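Local coordinates for protein novel immune-type receptor 11 (Ictalurus punctatus, PDB 2QTE) that probably serves as a cell-surface immune receptor in catfish, using an immunoglobulin variable-like domain to mediate allogeneic recognition, at residues Gly82-Gly94 with Ile99-Phe111. The protein carries 1 engineered substitution. Residues are numbered along the deposited sequence; the frame is centred on the assembly and turned at random.
Sequences GAREDDGGEYFCG and IIIKFTSGTRLQF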
# COMPACT_ATOMS: atom_id res chain seq x y z
N GLY A 82 6.91 -23.68 4.34
CA GLY A 82 8.39 -23.59 4.34
C GLY A 82 8.95 -22.20 4.14
O GLY A 82 9.65 -21.94 3.16
N ALA A 83 8.64 -21.29 5.09
CA ALA A 83 9.09 -19.87 5.05
C ALA A 83 10.61 -19.65 4.87
O ALA A 83 11.43 -20.42 5.43
CB ALA A 83 8.61 -19.16 6.32
N ARG A 84 10.99 -18.66 4.07
CA ARG A 84 12.41 -18.30 4.00
C ARG A 84 12.62 -16.81 4.27
O ARG A 84 11.67 -16.00 4.17
CB ARG A 84 13.12 -18.80 2.74
CG ARG A 84 12.73 -18.25 1.37
CD ARG A 84 13.14 -19.28 0.25
NE ARG A 84 12.93 -20.68 0.70
CZ ARG A 84 13.00 -21.78 -0.06
NH1 ARG A 84 13.24 -21.73 -1.38
NH2 ARG A 84 12.81 -22.95 0.51
N GLU A 85 13.86 -16.47 4.66
CA GLU A 85 14.16 -15.08 5.05
C GLU A 85 13.53 -14.03 4.11
O GLU A 85 12.94 -13.05 4.57
CB GLU A 85 15.66 -14.88 5.07
CG GLU A 85 16.34 -15.60 6.24
CD GLU A 85 17.78 -15.18 6.36
OE1 GLU A 85 18.02 -13.95 6.50
OE2 GLU A 85 18.67 -16.07 6.28
N ASP A 86 13.61 -14.24 2.81
CA ASP A 86 13.12 -13.21 1.87
C ASP A 86 11.58 -13.13 1.80
O ASP A 86 11.02 -12.27 1.08
CB ASP A 86 13.71 -13.43 0.50
CG ASP A 86 15.21 -13.41 0.51
OD1 ASP A 86 15.79 -14.49 0.36
OD2 ASP A 86 15.81 -12.34 0.71
N ASP A 87 10.88 -13.99 2.52
CA ASP A 87 9.42 -13.88 2.64
C ASP A 87 9.05 -12.75 3.60
O ASP A 87 7.90 -12.23 3.58
CB ASP A 87 8.76 -15.16 3.19
CG ASP A 87 8.81 -16.34 2.24
OD1 ASP A 87 8.92 -16.18 1.01
OD2 ASP A 87 8.78 -17.46 2.78
N GLY A 88 10.00 -12.38 4.45
CA GLY A 88 9.77 -11.32 5.46
C GLY A 88 9.24 -10.04 4.79
O GLY A 88 9.60 -9.75 3.69
N GLY A 89 8.37 -9.29 5.44
CA GLY A 89 7.90 -8.02 4.86
C GLY A 89 6.49 -7.76 5.30
O GLY A 89 6.01 -8.42 6.21
N GLU A 90 5.80 -6.82 4.65
CA GLU A 90 4.42 -6.55 5.06
C GLU A 90 3.49 -6.92 3.93
O GLU A 90 3.84 -6.75 2.75
CB GLU A 90 4.24 -5.09 5.54
CG GLU A 90 5.30 -4.65 6.57
CD GLU A 90 5.10 -3.29 7.18
OE1 GLU A 90 4.86 -2.29 6.45
OE2 GLU A 90 5.23 -3.20 8.42
N TYR A 91 2.32 -7.46 4.29
CA TYR A 91 1.35 -7.93 3.35
C TYR A 91 0.03 -7.31 3.76
O TYR A 91 -0.42 -7.49 4.91
CB TYR A 91 1.23 -9.47 3.39
CG TYR A 91 2.50 -10.22 2.98
CD1 TYR A 91 3.60 -10.31 3.86
CD2 TYR A 91 2.58 -10.87 1.75
CE1 TYR A 91 4.80 -11.01 3.47
CE2 TYR A 91 3.75 -11.61 1.37
CZ TYR A 91 4.83 -11.67 2.23
OH TYR A 91 5.96 -12.39 1.83
N PHE A 92 -0.57 -6.61 2.81
CA PHE A 92 -1.78 -5.84 3.05
C PHE A 92 -2.88 -6.41 2.15
O PHE A 92 -2.66 -6.63 0.97
CB PHE A 92 -1.57 -4.36 2.62
CG PHE A 92 -0.30 -3.74 3.10
CD1 PHE A 92 -0.03 -3.63 4.48
CD2 PHE A 92 0.64 -3.27 2.18
CE1 PHE A 92 1.13 -3.04 4.94
CE2 PHE A 92 1.89 -2.69 2.63
CZ PHE A 92 2.12 -2.54 4.01
N CYS A 93 -4.06 -6.63 2.71
CA CYS A 93 -5.19 -7.10 1.96
C CYS A 93 -6.07 -5.90 1.72
O CYS A 93 -6.42 -5.20 2.63
CB CYS A 93 -5.94 -8.16 2.76
SG CYS A 93 -7.19 -8.99 1.84
N GLY A 94 -6.42 -5.66 0.49
CA GLY A 94 -7.23 -4.52 0.15
C GLY A 94 -8.13 -4.71 -1.04
O GLY A 94 -7.94 -5.60 -1.88
N ILE A 99 -11.56 5.18 -7.49
CA ILE A 99 -10.19 5.60 -7.81
C ILE A 99 -9.24 5.42 -6.61
O ILE A 99 -8.10 5.92 -6.64
CB ILE A 99 -10.18 7.05 -8.34
CG1 ILE A 99 -10.69 8.05 -7.28
CG2 ILE A 99 -11.03 7.14 -9.62
CD1 ILE A 99 -10.52 9.51 -7.63
N ILE A 100 -9.71 4.67 -5.61
CA ILE A 100 -9.04 4.47 -4.32
C ILE A 100 -9.06 2.99 -3.95
O ILE A 100 -9.88 2.27 -4.47
CB ILE A 100 -9.68 5.42 -3.23
CG1 ILE A 100 -8.71 6.55 -2.90
CG2 ILE A 100 -10.11 4.70 -1.93
CD1 ILE A 100 -8.58 7.62 -3.98
N ILE A 101 -8.10 2.53 -3.13
CA ILE A 101 -8.08 1.18 -2.52
C ILE A 101 -8.13 1.30 -0.99
O ILE A 101 -7.49 2.19 -0.42
CB ILE A 101 -6.85 0.29 -3.00
CG1 ILE A 101 -6.91 -1.14 -2.42
CG2 ILE A 101 -5.50 0.99 -2.73
CD1 ILE A 101 -6.60 -1.31 -0.93
N LYS A 102 -8.94 0.46 -0.35
CA LYS A 102 -9.02 0.38 1.10
C LYS A 102 -8.43 -0.95 1.57
O LYS A 102 -8.86 -1.99 1.12
CB LYS A 102 -10.49 0.48 1.57
CG LYS A 102 -11.11 1.81 1.27
CD LYS A 102 -12.12 2.24 2.35
CE LYS A 102 -13.56 2.03 1.89
NZ LYS A 102 -14.57 2.99 2.52
N PHE A 103 -7.44 -0.90 2.45
CA PHE A 103 -6.83 -2.12 3.02
C PHE A 103 -7.50 -2.44 4.32
O PHE A 103 -7.55 -1.58 5.19
CB PHE A 103 -5.33 -1.90 3.27
CG PHE A 103 -4.54 -1.65 2.02
CD1 PHE A 103 -4.23 -2.70 1.15
CD2 PHE A 103 -4.11 -0.37 1.68
CE1 PHE A 103 -3.50 -2.47 -0.00
CE2 PHE A 103 -3.36 -0.14 0.54
CZ PHE A 103 -3.08 -1.18 -0.31
N THR A 104 -8.01 -3.66 4.46
CA THR A 104 -8.80 -4.03 5.62
C THR A 104 -8.08 -4.87 6.65
O THR A 104 -8.59 -5.06 7.75
CB THR A 104 -10.10 -4.76 5.21
OG1 THR A 104 -9.77 -5.87 4.37
CG2 THR A 104 -11.00 -3.84 4.46
N SER A 105 -6.89 -5.37 6.31
CA SER A 105 -6.03 -6.10 7.24
C SER A 105 -4.60 -6.21 6.70
O SER A 105 -4.34 -5.92 5.52
CB SER A 105 -6.61 -7.47 7.60
OG SER A 105 -6.91 -8.26 6.45
N GLY A 106 -3.67 -6.59 7.54
CA GLY A 106 -2.32 -6.87 7.04
C GLY A 106 -1.48 -7.53 8.09
O GLY A 106 -1.86 -7.56 9.26
N THR A 107 -0.32 -8.03 7.69
CA THR A 107 0.54 -8.76 8.60
C THR A 107 1.93 -8.33 8.30
O THR A 107 2.31 -8.19 7.15
CB THR A 107 0.41 -10.29 8.37
OG1 THR A 107 -0.89 -10.71 8.77
CG2 THR A 107 1.43 -11.08 9.18
N ARG A 108 2.70 -8.11 9.35
CA ARG A 108 4.11 -7.90 9.22
C ARG A 108 4.77 -9.22 9.59
O ARG A 108 4.74 -9.62 10.74
CB ARG A 108 4.58 -6.84 10.19
CG ARG A 108 6.13 -6.62 10.04
CD ARG A 108 6.54 -5.21 10.49
NE ARG A 108 6.09 -4.97 11.86
CZ ARG A 108 6.70 -5.45 12.95
NH1 ARG A 108 7.81 -6.17 12.85
NH2 ARG A 108 6.22 -5.18 14.13
N LEU A 109 5.33 -9.88 8.59
CA LEU A 109 5.96 -11.17 8.79
C LEU A 109 7.43 -10.95 9.01
O LEU A 109 8.13 -10.33 8.21
CB LEU A 109 5.69 -12.07 7.56
CG LEU A 109 6.16 -13.53 7.64
CD1 LEU A 109 5.24 -14.36 8.55
CD2 LEU A 109 6.20 -14.12 6.24
N GLN A 110 7.92 -11.49 10.13
CA GLN A 110 9.29 -11.23 10.50
C GLN A 110 9.93 -12.50 11.03
O GLN A 110 9.27 -13.45 11.46
CB GLN A 110 9.37 -10.14 11.58
CG GLN A 110 9.00 -10.64 12.98
CD GLN A 110 9.08 -9.57 14.04
OE1 GLN A 110 9.73 -8.54 13.82
NE2 GLN A 110 8.41 -9.79 15.18
N PHE A 111 11.25 -12.48 10.95
CA PHE A 111 12.05 -13.46 11.59
C PHE A 111 12.80 -12.86 12.78
O PHE A 111 12.88 -11.62 12.90
CB PHE A 111 13.00 -14.01 10.55
CG PHE A 111 12.29 -14.76 9.43
CD1 PHE A 111 12.28 -16.15 9.40
CD2 PHE A 111 11.63 -14.06 8.42
CE1 PHE A 111 11.63 -16.83 8.37
CE2 PHE A 111 10.97 -14.73 7.38
CZ PHE A 111 10.97 -16.12 7.36
OXT PHE A 111 13.29 -13.70 13.57
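The carbonyl oxygen of Cys93 is gripped twice from the opposite strand: Thr104 N donates to it at 2.9 Å, and Phe103 CA adds a CA-H...O contact. Two consecutive residues thus face one carbonyl, and a beta bulge shifts the antiparallel register by one. Beyond it, regular pairing runs through Cys93–Ser105, Tyr91–Thr107 and Gly89–Leu109; the Cys93 N to Ser105 O bond is nearly straight (173°). The edge of the Phe92 ring approaches the face of Phe103, centroids 5.7 Å apart, while Phe92 CB touches Phe103 CD1 at 3.5 Å. Ile101, its CG1 anti to the backbone N (chi1 -176°), sets CD1 over the centre of the Phe103 ring and 3.4 Å from Gly94 CA, where a side chain would clash. Glu90 and Arg108 lie side by side: OE2 rests 3.2 Å from Arg108 CD, and its salt bridge to NE is long, whereas OE1 bonds Gln37 of the second subunit. Replaced by an alanine, Glu90 would probably leave that glutamine without its acceptor and the Arg108 arm without its carboxylate neighbour. At the far end Glu85 CA sits over one face of the terminal Phe111 ring, and Leu109 CD2 packs 3.7 Å from Asp87 O. That same carbonyl receives Tyr91 OH in its plane, on a lone pair, at 2.6 Å: the tyrosine corner. With Arg66 bridging to Asp87, Cys93 bonded to Cys21, and Phe103–Thr107 resembling the bulged J-region Phe-Gly-X-Gly-Thr motif, this is the F–G hairpin of an immunoglobulin V-set sandwich.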